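Kappa-carrageenase (Zobellia galactanivorans, PDB 5OCR) probably hydrolyses kappa-carrageenan, a sulfated galactan of red algae, through the family 16 glycoside hydrolase domain that this chain represents. Local coordinates at residues Tyr203-Glu206 and Glu211-Trp214. Sequence-based numbering, arbitrary orientation.
Sequences YGCE and EIIW
Cys-205 sets its sulfur over one face of the Trp-214 indole, with SG 4.2 Å from the centroid of the five-membered ring and only 8° off its normal, a sulfur-aromatic contact between neighbouring strands of a beta hairpin. The hairpin is made of strands 200-207 and 211-216, within the beta-jellyroll of this family 16 hydrolase, and the two residues form an antiparallel non-hydrogen-bonded pair. With SG swung anti to the backbone N (chi1 -169°), the thiol also meets CG2 of Ile-212 at 3.5 Å; that methyl lies over the same indole face, toward its rim. Cys-205 touches Ile-139 and Val-141 of strand 134-144, the indole touches Leu-162 and Leu-164 of strand 159-170, and its NE1 is hydrogen-bonded to the backbone O of Asp-140, which satisfies the buried N-H and helps fix the ring. One residue along, Glu-206 and Ile-213 make the hydrogen-bonded pair: Glu-206 N to Ile-213 O and Ile-213 N to Glu-206 O are both 2.8 Å. The register illustrates how successive antiparallel pairs serve opposite faces of a sheet, Cys-205 and Trp-214 on one, Glu-206 and Ile-213 side by side on the other. The carboxylate of the buried Glu-206 is hydrogen-bonded to Tyr-215 OH through OE1 and to Ser-15 OG through OE2. Beside it, Ile-213 CD1 makes van der Waals contact with Glu-206 CD at 4.1 Å.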
ATOM      1  N   TYR A 203       1.131   1.215 -11.758  1.00 16.89           N
ATOM      2  CA  TYR A 203      -0.039   0.785 -11.000  1.00 16.88           C
ATOM      3  C   TYR A 203      -0.930   1.981 -10.838  1.00 16.84           C
ATOM      4  O   TYR A 203      -0.504   3.009 -10.277  1.00 18.43           O
ATOM      5  CB  TYR A 203       0.408   0.164  -9.641  1.00 16.58           C
ATOM      6  CG  TYR A 203       1.314  -1.033  -9.812  1.00 15.92           C
ATOM      7  CD1 TYR A 203       0.757  -2.320 -10.116  1.00 16.01           C
ATOM      8  CD2 TYR A 203       2.719  -0.868  -9.811  1.00 15.80           C
ATOM      9  CE1 TYR A 203       1.589  -3.369 -10.254  1.00 16.33           C
ATOM     10  CE2 TYR A 203       3.578  -1.965 -10.018  1.00 15.75           C
ATOM     11  CZ  TYR A 203       2.947  -3.212 -10.260  1.00 16.72           C
ATOM     12  OH  TYR A 203       3.656  -4.342 -10.434  1.00 15.77           O
ATOM     13  N   GLY A 204      -2.182   1.884 -11.322  1.00 17.05           N
ATOM     14  CA  GLY A 204      -3.081   3.093 -11.343  1.00 16.86           C
ATOM     15  C   GLY A 204      -4.405   2.782 -10.759  1.00 17.14           C
ATOM     16  O   GLY A 204      -4.855   1.634 -10.801  1.00 17.03           O
ATOM     17  N   CYS A 205      -5.090   3.816 -10.299  1.00 16.42           N
ATOM     18  CA  CYS A 205      -6.456   3.637  -9.778  1.00 17.54           C
ATOM     19  C   CYS A 205      -7.252   4.902 -10.067  1.00 17.75           C
ATOM     20  O   CYS A 205      -6.797   6.044  -9.641  1.00 17.58           O
ATOM     21  CB  CYS A 205      -6.440   3.451  -8.283  1.00 18.38           C
ATOM     22  SG  CYS A 205      -8.002   2.907  -7.565  1.00 19.79           S
ATOM     23  N   GLU A 206      -8.438   4.711 -10.623  1.00 17.35           N
ATOM     24  CA  GLU A 206      -9.347   5.813 -10.839  1.00 18.18           C
ATOM     25  C   GLU A 206     -10.499   5.701  -9.857  1.00 17.98           C
ATOM     26  O   GLU A 206     -11.156   4.648  -9.810  1.00 17.91           O
ATOM     27  CB  GLU A 206      -9.781   5.729 -12.321  1.00 18.73           C
ATOM     28  CG  GLU A 206     -10.725   6.837 -12.715  1.00 20.97           C
ATOM     29  CD  GLU A 206     -11.200   6.626 -14.153  1.00 23.64           C
ATOM     30  OE1 GLU A 206     -10.559   5.868 -14.884  1.00 25.03           O
ATOM     31  OE2 GLU A 206     -12.135   7.348 -14.617  1.00 24.30           O
ATOM     32  N   GLU A 211     -17.625   4.399  -8.842  1.00 20.06           N
ATOM     33  CA  GLU A 211     -16.834   3.208  -9.088  1.00 21.41           C
ATOM     34  C   GLU A 211     -15.401   3.467  -8.804  1.00 19.78           C
ATOM     35  O   GLU A 211     -14.919   4.633  -8.774  1.00 19.47           O
ATOM     36  CB  GLU A 211     -16.884   2.885 -10.603  1.00 25.94           C
ATOM     37  CG  GLU A 211     -18.231   2.498 -11.157  1.00 34.17           C
ATOM     38  CD  GLU A 211     -18.099   2.075 -12.615  1.00 34.99           C
ATOM     39  OE1 GLU A 211     -17.856   2.976 -13.460  1.00 39.48           O
ATOM     40  OE2 GLU A 211     -18.248   0.863 -12.915  1.00 35.21           O
ATOM     41  N   ILE A 212     -14.682   2.369  -8.659  1.00 18.38           N
ATOM     42  CA  ILE A 212     -13.219   2.433  -8.457  1.00 18.47           C
ATOM     43  C   ILE A 212     -12.668   1.449  -9.543  1.00 18.35           C
ATOM     44  O   ILE A 212     -13.138   0.337  -9.676  1.00 18.42           O
ATOM     45  CB  ILE A 212     -12.808   1.933  -7.068  1.00 18.06           C
ATOM     46  CG1 ILE A 212     -13.405   2.868  -5.968  1.00 18.59           C
ATOM     47  CG2 ILE A 212     -11.261   1.928  -6.921  1.00 18.78           C
ATOM     48  CD1 ILE A 212     -13.592   2.111  -4.637  1.00 20.46           C
ATOM     49  N   ILE A 213     -11.669   1.921 -10.307  1.00 18.36           N
ATOM     50  CA  ILE A 213     -11.176   1.086 -11.405  1.00 18.67           C
ATOM     51  C   ILE A 213      -9.656   1.018 -11.254  1.00 18.81           C
ATOM     52  O   ILE A 213      -8.997   2.045 -11.133  1.00 19.51           O
ATOM     53  CB  ILE A 213     -11.535   1.766 -12.772  1.00 20.55           C
ATOM     54  CG1 ILE A 213     -13.080   2.076 -12.765  1.00 21.34           C
ATOM     55  CG2 ILE A 213     -11.171   0.801 -13.944  1.00 20.25           C
ATOM     56  CD1 ILE A 213     -13.417   3.277 -13.621  1.00 26.13           C
ATOM     57  N   TRP A 214      -9.102  -0.170 -11.397  1.00 18.28           N
ATOM     58  CA  TRP A 214      -7.637  -0.351 -11.250  1.00 18.04           C
ATOM     59  C   TRP A 214      -6.980  -0.725 -12.544  1.00 18.24           C
ATOM     60  O   TRP A 214      -7.576  -1.499 -13.387  1.00 17.40           O
ATOM     61  CB  TRP A 214      -7.418  -1.507 -10.321  1.00 18.11           C
ATOM     62  CG  TRP A 214      -7.722  -1.368  -8.847  1.00 17.93           C
ATOM     63  CD1 TRP A 214      -6.795  -1.184  -7.822  1.00 18.44           C
ATOM     64  CD2 TRP A 214      -9.035  -1.416  -8.187  1.00 18.36           C
ATOM     65  NE1 TRP A 214      -7.416  -1.109  -6.589  1.00 18.03           N
ATOM     66  CE2 TRP A 214      -8.771  -1.327  -6.744  1.00 17.93           C
ATOM     67  CE3 TRP A 214     -10.360  -1.629  -8.636  1.00 17.83           C
ATOM     68  CZ2 TRP A 214      -9.804  -1.341  -5.813  1.00 18.41           C
ATOM     69  CZ3 TRP A 214     -11.378  -1.637  -7.715  1.00 17.38           C
ATOM     70  CH2 TRP A 214     -11.118  -1.519  -6.317  1.00 18.16           C
TER